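PDB 6AGQ: acetyl xylan esterase from Paenibacillus sp. R4, which probably removes acetyl groups from acetylated xylan and related acetyl esters, as an alpha/beta-hydrolase of a cold-adapted soil bacterium. Local coordinates for residues A[38-47]-A[57-67]; A[71-79]-A[105-116]. One frame throughout, in Å; residues are numbered along the deposited sequence.

Contact 1. Residues A[38-47]-A[57-67]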
ATOM      1  N   LYS A  38      43.199  25.973  -7.250  1.00 47.71           N
ATOM      2  CA  LYS A  38      43.345  24.814  -6.354  1.00 46.65           C
ATOM      3  C   LYS A  38      43.869  23.695  -7.188  1.00 41.48           C
ATOM      4  O   LYS A  38      43.131  23.135  -7.989  1.00 39.22           O
ATOM      5  CB  LYS A  38      42.029  24.428  -5.687  1.00 49.72           C
ATOM      6  CG  LYS A  38      42.186  24.218  -4.207  1.00 61.07           C
ATOM      7  CD  LYS A  38      42.389  25.550  -3.470  1.00 62.58           C
ATOM      8  CE  LYS A  38      42.920  25.282  -2.073  1.00 65.34           C
ATOM      9  NZ  LYS A  38      41.953  24.425  -1.294  1.00 73.46           N
ATOM     10  N   PRO A  39      45.158  23.376  -7.022  1.00 40.34           N
ATOM     11  CA  PRO A  39      45.682  22.183  -7.706  1.00 38.10           C
ATOM     12  C   PRO A  39      44.846  20.897  -7.383  1.00 33.75           C
ATOM     13  O   PRO A  39      44.229  20.786  -6.298  1.00 25.40           O
ATOM     14  CB  PRO A  39      47.099  22.054  -7.145  1.00 37.92           C
ATOM     15  CG  PRO A  39      47.443  23.424  -6.668  1.00 41.81           C
ATOM     16  CD  PRO A  39      46.157  23.966  -6.106  1.00 39.39           C
ATOM     17  N   LEU A  40      44.830  19.973  -8.333  1.00 31.38           N
ATOM     18  CA  LEU A  40      44.113  18.700  -8.192  1.00 34.89           C
ATOM     19  C   LEU A  40      44.715  17.772  -7.150  1.00 30.48           C
ATOM     20  O   LEU A  40      43.983  17.135  -6.392  1.00 29.54           O
ATOM     21  CB  LEU A  40      43.961  17.985  -9.550  1.00 39.98           C
ATOM     22  CG  LEU A  40      42.533  18.028 -10.123  1.00 45.84           C
ATOM     23  CD1 LEU A  40      42.167  19.440 -10.569  1.00 49.72           C
ATOM     24  CD2 LEU A  40      42.434  17.042 -11.275  1.00 48.42           C
ATOM     25  N   HIS A  41      46.036  17.714  -7.089  1.00 30.34           N
ATOM     26  CA  HIS A  41      46.786  16.788  -6.224  1.00 31.85           C
ATOM     27  C   HIS A  41      46.358  15.300  -6.434  1.00 33.92           C
ATOM     28  O   HIS A  41      46.357  14.485  -5.472  1.00 36.31           O
ATOM     29  CB  HIS A  41      46.691  17.182  -4.747  1.00 36.04           C
ATOM     30  CG  HIS A  41      47.410  18.440  -4.373  1.00 45.31           C
ATOM     31  ND1 HIS A  41      48.597  18.835  -4.957  1.00 48.55           N
ATOM     32  CD2 HIS A  41      47.146  19.355  -3.402  1.00 48.70           C
ATOM     33  CE1 HIS A  41      49.007  19.964  -4.399  1.00 54.22           C
ATOM     34  NE2 HIS A  41      48.147  20.295  -3.445  1.00 55.40           N
ATOM     35  N   ALA A  42      46.059  14.947  -7.696  1.00 35.13           N
ATOM     36  CA  ALA A  42      45.698  13.583  -8.093  1.00 35.20           C
ATOM     37  C   ALA A  42      46.653  12.491  -7.525  1.00 37.09           C
ATOM     38  O   ALA A  42      47.854  12.568  -7.691  1.00 35.08           O
ATOM     39  CB  ALA A  42      45.626  13.479  -9.606  1.00 33.55           C
ATOM     40  N   GLN A  43      46.097  11.515  -6.815  1.00 34.91           N
ATOM     41  CA  GLN A  43      46.815  10.311  -6.452  1.00 36.77           C
ATOM     42  C   GLN A  43      46.107   9.172  -7.192  1.00 38.05           C
ATOM     43  O   GLN A  43      44.863   9.113  -7.295  1.00 38.38           O
ATOM     44  CB  GLN A  43      46.830  10.048  -4.949  1.00 43.81           C
ATOM     45  CG  GLN A  43      47.406  11.160  -4.041  1.00 50.87           C
ATOM     46  CD  GLN A  43      47.076  10.929  -2.547  1.00 60.86           C
ATOM     47  OE1 GLN A  43      46.348  11.716  -1.925  1.00 59.00           O
ATOM     48  NE2 GLN A  43      47.593   9.821  -1.975  1.00 61.18           N
ATOM     49  N   VAL A  44      46.896   8.281  -7.747  1.00 33.04           N
ATOM     50  CA  VAL A  44      46.383   7.138  -8.426  1.00 34.02           C
ATOM     51  C   VAL A  44      47.069   5.863  -7.863  1.00 31.96           C
ATOM     52  O   VAL A  44      48.222   5.888  -7.490  1.00 34.31           O
ATOM     53  CB  VAL A  44      46.607   7.415  -9.897  1.00 36.60           C
ATOM     54  CG1 VAL A  44      46.307   6.213 -10.712  1.00 42.84           C
ATOM     55  CG2 VAL A  44      45.732   8.587 -10.347  1.00 39.64           C
ATOM     56  N   ASN A  45      46.386   4.743  -7.855  1.00 32.21           N
ATOM     57  CA  ASN A  45      46.928   3.488  -7.274  1.00 36.76           C
ATOM     58  C   ASN A  45      46.354   2.278  -8.053  1.00 36.38           C
ATOM     59  O   ASN A  45      45.152   2.079  -8.051  1.00 33.85           O
ATOM     60  CB  ASN A  45      46.473   3.479  -5.800  1.00 41.46           C
ATOM     61  CG  ASN A  45      46.616   2.153  -5.121  1.00 48.88           C
ATOM     62  OD1 ASN A  45      47.394   1.302  -5.531  1.00 57.55           O
ATOM     63  ND2 ASN A  45      45.873   1.981  -4.035  1.00 53.12           N
ATOM     64  N   LEU A  46      47.189   1.494  -8.718  1.00 34.62           N
ATOM     65  CA  LEU A  46      46.720   0.357  -9.517  1.00 36.38           C
ATOM     66  C   LEU A  46      46.123  -0.707  -8.604  1.00 36.19           C
ATOM     67  O   LEU A  46      46.690  -1.023  -7.559  1.00 40.24           O
ATOM     68  CB  LEU A  46      47.856  -0.241 -10.311  1.00 37.46           C
ATOM     69  CG  LEU A  46      47.616  -1.295 -11.373  1.00 40.17           C
ATOM     70  CD1 LEU A  46      46.852  -0.711 -12.549  1.00 39.65           C
ATOM     71  CD2 LEU A  46      48.986  -1.778 -11.888  1.00 43.92           C
ATOM     72  N   VAL A  47      44.948  -1.210  -8.973  1.00 34.38           N
ATOM     73  CA  VAL A  47      44.350  -2.330  -8.284  1.00 37.93           C
ATOM     74  C   VAL A  47      45.019  -3.598  -8.805  1.00 36.28           C
ATOM     75  O   VAL A  47      44.930  -3.896 -10.017  1.00 39.41           O
ATOM     76  CB  VAL A  47      42.817  -2.407  -8.484  1.00 37.40           C
ATOM     77  CG1 VAL A  47      42.300  -3.740  -7.926  1.00 38.55           C
ATOM     78  CG2 VAL A  47      42.147  -1.228  -7.771  1.00 37.72           C
ATOM     79  N   ILE A  57      42.873  -0.963 -13.783  1.00 25.29           N
ATOM     80  CA  ILE A  57      41.933  -0.323 -12.829  1.00 28.54           C
ATOM     81  C   ILE A  57      42.658   0.466 -11.775  1.00 26.17           C
ATOM     82  O   ILE A  57      43.426  -0.119 -11.026  1.00 28.97           O
ATOM     83  CB  ILE A  57      41.049  -1.377 -12.091  1.00 28.79           C
ATOM     84  CG1 ILE A  57      40.119  -2.071 -13.085  1.00 28.10           C
ATOM     85  CG2 ILE A  57      40.226  -0.757 -10.952  1.00 26.86           C
ATOM     86  CD1 ILE A  57      39.777  -3.470 -12.641  1.00 28.83           C
ATOM     87  N   TYR A  58      42.378   1.780 -11.686  1.00 22.51           N
ATOM     88  CA  TYR A  58      42.986   2.639 -10.703  1.00 20.16           C
ATOM     89  C   TYR A  58      41.997   3.159  -9.723  1.00 22.34           C
ATOM     90  O   TYR A  58      40.931   3.609 -10.079  1.00 24.61           O
ATOM     91  CB  TYR A  58      43.650   3.819 -11.382  1.00 25.66           C
ATOM     92  CG  TYR A  58      44.757   3.408 -12.338  1.00 26.24           C
ATOM     93  CD1 TYR A  58      46.067   3.282 -11.898  1.00 26.70           C
ATOM     94  CD2 TYR A  58      44.461   3.091 -13.653  1.00 28.03           C
ATOM     95  CE1 TYR A  58      47.089   2.904 -12.784  1.00 30.74           C
ATOM     96  CE2 TYR A  58      45.444   2.691 -14.545  1.00 29.87           C
ATOM     97  CZ  TYR A  58      46.761   2.588 -14.105  1.00 31.22           C
ATOM     98  OH  TYR A  58      47.705   2.165 -15.001  1.00 37.02           O
ATOM     99  N   ASP A  59      42.384   3.098  -8.463  1.00 22.97           N
ATOM    100  CA  ASP A  59      41.769   3.747  -7.405  1.00 27.24           C
ATOM    101  C   ASP A  59      42.318   5.188  -7.432  1.00 29.14           C
ATOM    102  O   ASP A  59      43.515   5.409  -7.533  1.00 28.62           O
ATOM    103  CB  ASP A  59      42.177   3.026  -6.099  1.00 31.07           C
ATOM    104  CG  ASP A  59      41.267   3.361  -4.959  1.00 34.95           C
ATOM    105  OD1 ASP A  59      40.352   4.172  -5.209  1.00 31.45           O
ATOM    106  OD2 ASP A  59      41.451   2.838  -3.824  1.00 38.38           O
ATOM    107  N   VAL A  60      41.429   6.171  -7.363  1.00 27.68           N
ATOM    108  CA  VAL A  60      41.785   7.546  -7.714  1.00 27.88           C
ATOM    109  C   VAL A  60      41.217   8.475  -6.634  1.00 30.34           C
ATOM    110  O   VAL A  60      40.082   8.240  -6.158  1.00 28.21           O
ATOM    111  CB  VAL A  60      41.238   7.796  -9.129  1.00 29.58           C
ATOM    112  CG1 VAL A  60      40.923   9.236  -9.388  1.00 32.33           C
ATOM    113  CG2 VAL A  60      42.195   7.192 -10.155  1.00 30.59           C
ATOM    114  N   VAL A  61      42.014   9.473  -6.218  1.00 30.67           N
ATOM    115  CA  VAL A  61      41.572  10.586  -5.359  1.00 30.10           C
ATOM    116  C   VAL A  61      42.132  11.894  -5.926  1.00 33.17           C
ATOM    117  O   VAL A  61      43.304  11.944  -6.372  1.00 33.58           O
ATOM    118  CB  VAL A  61      41.873  10.351  -3.853  1.00 34.43           C
ATOM    119  CG1 VAL A  61      43.351  10.140  -3.564  1.00 37.38           C
ATOM    120  CG2 VAL A  61      41.325  11.494  -3.011  1.00 34.04           C
ATOM    121  N   TYR A  62      41.258  12.895  -6.066  1.00 27.67           N
ATOM    122  CA  TYR A  62      41.698  14.252  -6.321  1.00 30.06           C
ATOM    123  C   TYR A  62      41.015  15.226  -5.378  1.00 25.78           C
ATOM    124  O   TYR A  62      39.955  14.964  -4.879  1.00 30.06           O
ATOM    125  CB  TYR A  62      41.549  14.656  -7.820  1.00 26.94           C
ATOM    126  CG  TYR A  62      40.129  14.674  -8.346  1.00 29.74           C
ATOM    127  CD1 TYR A  62      39.548  13.535  -8.913  1.00 29.71           C
ATOM    128  CD2 TYR A  62      39.360  15.831  -8.280  1.00 31.55           C
ATOM    129  CE1 TYR A  62      38.232  13.549  -9.338  1.00 30.56           C
ATOM    130  CE2 TYR A  62      38.060  15.856  -8.711  1.00 32.92           C
ATOM    131  CZ  TYR A  62      37.498  14.721  -9.276  1.00 33.40           C
ATOM    132  OH  TYR A  62      36.167  14.764  -9.700  1.00 34.48           O
ATOM    133  N   ASP A  63      41.603  16.377  -5.168  1.00 25.32           N
ATOM    134  CA  ASP A  63      40.972  17.421  -4.296  1.00 26.31           C
ATOM    135  C   ASP A  63      39.872  18.206  -5.046  1.00 26.39           C
ATOM    136  O   ASP A  63      40.051  18.618  -6.207  1.00 25.68           O
ATOM    137  CB  ASP A  63      42.002  18.446  -3.820  1.00 28.65           C
ATOM    138  CG  ASP A  63      42.955  17.900  -2.739  1.00 31.68           C
ATOM    139  OD1 ASP A  63      42.832  16.733  -2.299  1.00 32.20           O
ATOM    140  OD2 ASP A  63      43.834  18.693  -2.335  1.00 39.68           O
ATOM    141  N   GLY A  64      38.753  18.441  -4.361  1.00 24.71           N
ATOM    142  CA  GLY A  64      37.797  19.429  -4.804  1.00 29.25           C
ATOM    143  C   GLY A  64      38.363  20.825  -4.553  1.00 29.83           C
ATOM    144  O   GLY A  64      39.441  20.988  -3.971  1.00 28.50           O
ATOM    145  N   ALA A  65      37.611  21.814  -4.974  1.00 32.39           N
ATOM    146  CA  ALA A  65      38.015  23.203  -4.853  1.00 38.12           C
ATOM    147  C   ALA A  65      38.177  23.630  -3.406  1.00 37.24           C
ATOM    148  O   ALA A  65      39.085  24.397  -3.128  1.00 37.04           O
ATOM    149  CB  ALA A  65      37.023  24.109  -5.562  1.00 40.25           C
ATOM    150  N   ASP A  66      37.364  23.078  -2.500  1.00 34.68           N
ATOM    151  CA  ASP A  66      37.515  23.336  -1.060  1.00 37.02           C
ATOM    152  C   ASP A  66      38.408  22.287  -0.319  1.00 35.02           C
ATOM    153  O   ASP A  66      38.425  22.212   0.900  1.00 30.88           O
ATOM    154  CB  ASP A  66      36.118  23.517  -0.374  1.00 38.46           C
ATOM    155  CG  ASP A  66      35.315  22.169  -0.235  1.00 42.99           C
ATOM    156  OD1 ASP A  66      35.740  21.140  -0.827  1.00 37.97           O
ATOM    157  OD2 ASP A  66      34.251  22.136   0.470  1.00 43.81           O
ATOM    158  N   GLY A  67      39.167  21.491  -1.037  1.00 31.70           N
ATOM    159  CA  GLY A  67      40.006  20.481  -0.372  1.00 37.31           C
ATOM    160  C   GLY A  67      39.375  19.123  -0.043  1.00 35.85           C
ATOM    161  O   GLY A  67      40.065  18.258   0.447  1.00 38.27           O
TER
HETATM  162  O   HOH W   1      44.234  21.273  -3.535  1.00 44.93           O
HETATM  163  O   HOH W   2      44.145  -3.339 -12.691  1.00 27.21           O
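The Y58 ring carries L46 CD1 over one face, 3.9 Å from the ring centroid and 26° off the normal, a CH-pi contact. The H41 ring takes P39 CB over one face. At its edge, in the ring plane, D63 OD2 lies 3.5 Å from H41 CD2, with the carboxylate turned 88° to the ring. These groups decorate a beta hairpin, strands 43-46 and 55-63, at one edge of the central alpha/beta-hydrolase sheet of this chain. Q43 pairs with V61 and N45 with D59 as hydrogen-bonded antiparallel pairs. L46 reaches Y58 because its CG stands anti to the backbone N (chi1 -171°). On the same face V44 CG2 lies beside V60 CG2. On the other face Q43 and V61 run side by side, and the carboxylate of D59 forms a salt bridge with R99. Ahead of strand 43-46, D63 N donates to L40 O, and R163 of helix 153-170 binds the backbone oxygens of K38 and D63. K38 bends over the turn 64-67, its NZ making a weak bond to A65 O. One water donates to both P39 O and D63 OD2, at 2.8 Å from P39 O and 2.9 Å from D63 OD2.

Contact 2. Residues A[71-79]-A[105-116]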
ATOM      1  N   HIS A  71      36.895  10.616  -4.318  1.00 28.88           N
ATOM      2  CA  HIS A  71      37.310   9.285  -4.773  1.00 29.43           C
ATOM      3  C   HIS A  71      36.663   8.799  -6.065  1.00 28.54           C
ATOM      4  O   HIS A  71      35.537   9.156  -6.436  1.00 31.81           O
ATOM      5  CB  HIS A  71      37.079   8.255  -3.687  1.00 32.81           C
ATOM      6  CG  HIS A  71      37.809   8.566  -2.437  1.00 34.29           C
ATOM      7  ND1 HIS A  71      37.353   9.510  -1.542  1.00 39.86           N
ATOM      8  CD2 HIS A  71      39.003   8.140  -1.969  1.00 35.64           C
ATOM      9  CE1 HIS A  71      38.212   9.617  -0.548  1.00 38.70           C
ATOM     10  NE2 HIS A  71      39.227   8.814  -0.791  1.00 33.89           N
ATOM     11  N   GLY A  72      37.401   8.002  -6.786  1.00 27.67           N
ATOM     12  CA  GLY A  72      36.894   7.421  -7.998  1.00 26.53           C
ATOM     13  C   GLY A  72      37.609   6.165  -8.448  1.00 25.40           C
ATOM     14  O   GLY A  72      38.508   5.599  -7.750  1.00 22.98           O
ATOM     15  N   TRP A  73      37.155   5.711  -9.612  1.00 22.85           N
ATOM     16  CA  TRP A  73      37.723   4.579 -10.273  1.00 21.98           C
ATOM     17  C   TRP A  73      38.017   5.052 -11.679  1.00 21.26           C
ATOM     18  O   TRP A  73      37.144   5.573 -12.303  1.00 18.58           O
ATOM     19  CB  TRP A  73      36.764   3.388 -10.357  1.00 21.15           C
ATOM     20  CG  TRP A  73      36.332   2.699  -9.114  1.00 22.36           C
ATOM     21  CD1 TRP A  73      35.075   2.553  -8.697  1.00 20.42           C
ATOM     22  CD2 TRP A  73      37.158   1.962  -8.194  1.00 22.30           C
ATOM     23  NE1 TRP A  73      35.034   1.790  -7.562  1.00 25.94           N
ATOM     24  CE2 TRP A  73      36.305   1.430  -7.213  1.00 24.95           C
ATOM     25  CE3 TRP A  73      38.523   1.729  -8.095  1.00 22.77           C
ATOM     26  CZ2 TRP A  73      36.778   0.664  -6.097  1.00 25.84           C
ATOM     27  CZ3 TRP A  73      39.005   0.942  -7.010  1.00 24.85           C
ATOM     28  CH2 TRP A  73      38.117   0.436  -6.024  1.00 24.45           C
ATOM     29  N   TYR A  74      39.229   4.796 -12.157  1.00 23.54           N
ATOM     30  CA  TYR A  74      39.673   5.143 -13.499  1.00 24.87           C
ATOM     31  C   TYR A  74      40.094   3.824 -14.137  1.00 24.38           C
ATOM     32  O   TYR A  74      40.827   3.066 -13.542  1.00 24.99           O
ATOM     33  CB  TYR A  74      40.870   6.099 -13.447  1.00 24.97           C
ATOM     34  CG  TYR A  74      41.478   6.425 -14.804  1.00 24.39           C
ATOM     35  CD1 TYR A  74      40.730   7.124 -15.760  1.00 24.52           C
ATOM     36  CD2 TYR A  74      42.786   6.131 -15.093  1.00 28.43           C
ATOM     37  CE1 TYR A  74      41.229   7.451 -16.991  1.00 25.51           C
ATOM     38  CE2 TYR A  74      43.334   6.462 -16.352  1.00 28.92           C
ATOM     39  CZ  TYR A  74      42.538   7.113 -17.295  1.00 27.77           C
ATOM     40  OH  TYR A  74      43.021   7.452 -18.536  1.00 27.48           O
ATOM     41  N   VAL A  75      39.561   3.534 -15.294  1.00 25.37           N
ATOM     42  CA  VAL A  75      39.695   2.236 -15.967  1.00 27.09           C
ATOM     43  C   VAL A  75      40.144   2.500 -17.405  1.00 28.18           C
ATOM     44  O   VAL A  75      39.587   3.416 -18.113  1.00 29.45           O
ATOM     45  CB  VAL A  75      38.345   1.460 -15.955  1.00 30.01           C
ATOM     46  CG1 VAL A  75      38.463   0.177 -16.684  1.00 34.73           C
ATOM     47  CG2 VAL A  75      37.881   1.150 -14.530  1.00 29.06           C
ATOM     48  N   THR A  76      41.151   1.746 -17.845  1.00 30.43           N
ATOM     49  CA  THR A  76      41.588   1.762 -19.280  1.00 33.35           C
ATOM     50  C   THR A  76      41.838   0.350 -19.824  1.00 31.25           C
ATOM     51  O   THR A  76      42.132  -0.586 -19.035  1.00 28.90           O
ATOM     52  CB  THR A  76      42.885   2.581 -19.522  1.00 38.00           C
ATOM     53  OG1 THR A  76      44.011   1.813 -19.151  1.00 43.25           O
ATOM     54  CG2 THR A  76      42.904   3.827 -18.718  1.00 44.47           C
ATOM     55  N   PRO A  77      41.727   0.183 -21.165  1.00 30.53           N
ATOM     56  CA  PRO A  77      42.206  -1.067 -21.747  1.00 32.98           C
ATOM     57  C   PRO A  77      43.653  -1.348 -21.298  1.00 36.63           C
ATOM     58  O   PRO A  77      44.431  -0.408 -21.167  1.00 34.40           O
ATOM     59  CB  PRO A  77      42.180  -0.799 -23.238  1.00 34.35           C
ATOM     60  CG  PRO A  77      41.371   0.446 -23.440  1.00 34.38           C
ATOM     61  CD  PRO A  77      41.521   1.225 -22.191  1.00 34.11           C
ATOM     62  N   LYS A  78      44.000  -2.600 -20.989  1.00 38.31           N
ATOM     63  CA  LYS A  78      45.368  -2.895 -20.563  1.00 43.51           C
ATOM     64  C   LYS A  78      46.328  -2.636 -21.744  1.00 41.11           C
ATOM     65  O   LYS A  78      45.908  -2.566 -22.911  1.00 41.65           O
ATOM     66  CB  LYS A  78      45.524  -4.343 -20.061  1.00 50.97           C
ATOM     67  CG  LYS A  78      45.311  -5.421 -21.128  1.00 55.83           C
ATOM     68  CD  LYS A  78      46.124  -6.681 -20.828  1.00 62.16           C
ATOM     69  CE  LYS A  78      45.760  -7.851 -21.742  1.00 66.28           C
ATOM     70  NZ  LYS A  78      45.752  -7.459 -23.186  1.00 65.49           N
ATOM     71  N   GLY A  79      47.595  -2.455 -21.421  1.00 40.63           N
ATOM     72  CA  GLY A  79      48.666  -2.396 -22.434  1.00 41.73           C
ATOM     73  C   GLY A  79      49.067  -0.975 -22.735  1.00 43.20           C
ATOM     74  O   GLY A  79      48.660  -0.048 -22.041  1.00 45.98           O
ATOM     75  N   LEU A 105      32.463  -0.284 -15.512  1.00 28.42           N
ATOM     76  CA  LEU A 105      33.104   0.522 -16.533  1.00 28.47           C
ATOM     77  C   LEU A 105      33.754  -0.332 -17.646  1.00 27.97           C
ATOM     78  O   LEU A 105      34.259   0.207 -18.623  1.00 23.94           O
ATOM     79  CB  LEU A 105      34.152   1.402 -15.873  1.00 27.95           C
ATOM     80  CG  LEU A 105      33.648   2.282 -14.721  1.00 29.22           C
ATOM     81  CD1 LEU A 105      34.776   3.088 -14.069  1.00 28.10           C
ATOM     82  CD2 LEU A 105      32.563   3.219 -15.241  1.00 31.20           C
ATOM     83  N   LEU A 106      33.728  -1.652 -17.503  1.00 27.63           N
ATOM     84  CA  LEU A 106      34.277  -2.578 -18.522  1.00 30.68           C
ATOM     85  C   LEU A 106      33.823  -2.380 -19.989  1.00 27.36           C
ATOM     86  O   LEU A 106      34.612  -2.450 -20.911  1.00 30.23           O
ATOM     87  CB  LEU A 106      33.981  -4.035 -18.097  1.00 31.10           C
ATOM     88  CG  LEU A 106      34.187  -5.106 -19.167  1.00 34.40           C
ATOM     89  CD1 LEU A 106      35.651  -5.173 -19.656  1.00 32.83           C
ATOM     90  CD2 LEU A 106      33.714  -6.434 -18.579  1.00 40.02           C
ATOM     91  N   GLN A 107      32.542  -2.322 -20.181  1.00 29.25           N
ATOM     92  CA  GLN A 107      31.926  -2.018 -21.455  1.00 34.40           C
ATOM     93  C   GLN A 107      32.646  -0.914 -22.205  1.00 35.90           C
ATOM     94  O   GLN A 107      32.959  -1.069 -23.379  1.00 37.59           O
ATOM     95  CB  GLN A 107      30.480  -1.587 -21.305  1.00 39.83           C
ATOM     96  CG  GLN A 107      29.899  -1.618 -19.891  1.00 50.94           C
ATOM     97  CD  GLN A 107      28.551  -0.954 -19.829  1.00 56.89           C
ATOM     98  OE1 GLN A 107      27.866  -0.830 -20.848  1.00 69.36           O
ATOM     99  NE2 GLN A 107      28.163  -0.509 -18.641  1.00 59.35           N
ATOM    100  N   TRP A 108      32.948   0.190 -21.516  1.00 34.78           N
ATOM    101  CA  TRP A 108      33.652   1.318 -22.147  1.00 30.23           C
ATOM    102  C   TRP A 108      35.058   0.938 -22.491  1.00 31.00           C
ATOM    103  O   TRP A 108      35.460   1.197 -23.614  1.00 31.87           O
ATOM    104  CB  TRP A 108      33.624   2.512 -21.255  1.00 30.12           C
ATOM    105  CG  TRP A 108      32.225   2.809 -20.799  1.00 29.27           C
ATOM    106  CD1 TRP A 108      31.817   2.900 -19.526  1.00 27.53           C
ATOM    107  CD2 TRP A 108      31.065   3.036 -21.621  1.00 31.08           C
ATOM    108  NE1 TRP A 108      30.493   3.131 -19.473  1.00 34.08           N
ATOM    109  CE2 TRP A 108      29.999   3.273 -20.746  1.00 31.24           C
ATOM    110  CE3 TRP A 108      30.838   3.096 -23.017  1.00 36.14           C
ATOM    111  CZ2 TRP A 108      28.689   3.537 -21.190  1.00 33.89           C
ATOM    112  CZ3 TRP A 108      29.548   3.384 -23.477  1.00 35.15           C
ATOM    113  CH2 TRP A 108      28.483   3.592 -22.561  1.00 36.98           C
ATOM    114  N   ALA A 109      35.776   0.242 -21.577  1.00 31.13           N
ATOM    115  CA  ALA A 109      37.122  -0.172 -21.851  1.00 32.16           C
ATOM    116  C   ALA A 109      37.219  -1.157 -23.007  1.00 34.63           C
ATOM    117  O   ALA A 109      38.150  -1.100 -23.819  1.00 30.54           O
ATOM    118  CB  ALA A 109      37.771  -0.765 -20.607  1.00 36.66           C
ATOM    119  N   SER A 110      36.272  -2.073 -23.101  1.00 34.64           N
ATOM    120  CA  SER A 110      36.282  -3.017 -24.205  1.00 36.91           C
ATOM    121  C   SER A 110      36.059  -2.344 -25.553  1.00 35.03           C
ATOM    122  O   SER A 110      36.469  -2.884 -26.568  1.00 38.28           O
ATOM    123  CB  SER A 110      35.254  -4.135 -23.968  1.00 38.81           C
ATOM    124  OG  SER A 110      33.983  -3.671 -24.373  1.00 47.69           O
ATOM    125  N   MET A 111      35.456  -1.159 -25.585  1.00 36.92           N
ATOM    126  CA  MET A 111      35.411  -0.356 -26.840  1.00 36.72           C
ATOM    127  C   MET A 111      36.637   0.508 -27.073  1.00 35.54           C
ATOM    128  O   MET A 111      36.614   1.412 -27.938  1.00 36.48           O
ATOM    129  CB  MET A 111      34.186   0.577 -26.875  1.00 40.52           C
ATOM    130  CG  MET A 111      32.857  -0.108 -26.641  1.00 45.05           C
ATOM    131  SD  MET A 111      31.561   1.065 -26.270  1.00 51.13           S
ATOM    132  CE  MET A 111      31.264   1.788 -27.883  1.00 46.88           C
ATOM    133  N   GLY A 112      37.689   0.293 -26.295  1.00 34.08           N
ATOM    134  CA  GLY A 112      38.936   1.059 -26.433  1.00 35.14           C
ATOM    135  C   GLY A 112      38.921   2.437 -25.765  1.00 32.47           C
ATOM    136  O   GLY A 112      39.611   3.341 -26.189  1.00 34.83           O
ATOM    137  N   MET A 113      38.148   2.602 -24.717  1.00 33.36           N
ATOM    138  CA  MET A 113      38.016   3.906 -24.086  1.00 31.64           C
ATOM    139  C   MET A 113      38.494   3.848 -22.685  1.00 28.09           C
ATOM    140  O   MET A 113      38.438   2.818 -22.047  1.00 27.04           O
ATOM    141  CB  MET A 113      36.561   4.326 -24.098  1.00 35.05           C
ATOM    142  CG  MET A 113      36.114   4.745 -25.479  1.00 38.70           C
ATOM    143  SD  MET A 113      34.347   4.592 -25.753  1.00 53.26           S
ATOM    144  CE  MET A 113      33.607   5.338 -24.291  1.00 44.67           C
ATOM    145  N   ALA A 114      38.944   4.979 -22.182  1.00 25.42           N
ATOM    146  CA  ALA A 114      39.123   5.154 -20.763  1.00 23.68           C
ATOM    147  C   ALA A 114      37.793   5.516 -20.136  1.00 24.71           C
ATOM    148  O   ALA A 114      36.909   6.002 -20.816  1.00 26.44           O
ATOM    149  CB  ALA A 114      40.126   6.249 -20.511  1.00 24.94           C
ATOM    150  N   ALA A 115      37.641   5.304 -18.829  1.00 25.17           N
ATOM    151  CA  ALA A 115      36.455   5.757 -18.157  1.00 23.09           C
ATOM    152  C   ALA A 115      36.739   6.115 -16.712  1.00 25.17           C
ATOM    153  O   ALA A 115      37.528   5.433 -16.020  1.00 28.81           O
ATOM    154  CB  ALA A 115      35.338   4.698 -18.258  1.00 24.10           C
ATOM    155  N   LEU A 116      36.039   7.129 -16.229  1.00 25.08           N
ATOM    156  CA  LEU A 116      36.174   7.560 -14.819  1.00 23.14           C
ATOM    157  C   LEU A 116      34.786   7.626 -14.210  1.00 22.56           C
ATOM    158  O   LEU A 116      33.885   8.272 -14.771  1.00 24.05           O
ATOM    159  CB  LEU A 116      36.862   8.949 -14.734  1.00 22.14           C
ATOM    160  CG  LEU A 116      36.832   9.694 -13.378  1.00 21.16           C
ATOM    161  CD1 LEU A 116      37.818   9.105 -12.381  1.00 20.54           C
ATOM    162  CD2 LEU A 116      37.162  11.150 -13.682  1.00 22.40           C
TER
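Strand 71-77 runs antiparallel to strand 114-116, at 172° and 4.7 Å between axes, and also lies over helix 106-110, whose axis is 7.4 Å away. V75 and A115 form the hydrogen-bonded pair. V75 N gives to A115 O at 2.9 Å, and A115 N gives back to V75 O at 2.8 Å. Y74 and L116 are the non-hydrogen-bonded pair beside it.

V75 points to the helix side of the sheet. Its two methyls divide the work: CG2 meets L105 CD1 at 3.7 Å, and CG1 faces A109 CB. The split follows from chi1 of 178°, which sets CG1 anti to the backbone N and CG2 beside it. L105 CD1 also reaches the backbone of W73, whose indole is turned away and bonds through NE1 to G100 O. On the other face the Y74 ring has L116 CB at its edge. The Y74 OH lies 3.7 Å from A114 CB and hydrogen-bonds to E173. P77 closes the far end. Its CG sits 3.6 Å from A109 O, and its CD lies against M113 O. Here the helix ends in a Schellman motif, with G112 at positive phi as the C-prime residue, and the chain turns back into strand 114-116. L106, on the side away from the strand, packs against L106 of a second subunit.

The paired strands supply the hydrogen bonds between the two segments, while L105 and A109 give the aliphatic contacts to V75. The 105-109 part therefore probably sits on the sheet mainly through apolar burial.

Overall arrangement
Contact 1 and contact 2 are in series along the chain, and their centres lie 16 Å apart. They share one mixed sheet. Contact 1 joins strand 43-46, the outermost strand on this side, to strand 55-63. Contact 2 joins strand 69-77 to strand 114-118. Strands 55-63 and 69-77 are neighbours, so the two contacts meet directly: probable backbone hydrogen bonds run from Y58 N to Y74 O and from G72 N to V60 O. In the order of the sheet the four strands run from the exposed hairpin of contact 1 to the buried contact 2, both centred about 19 Å from the centre of the chain. There the antiparallel part gives way to parallel strands, since 114-118 lies parallel to 86-92, as expected of an alpha/beta-hydrolase.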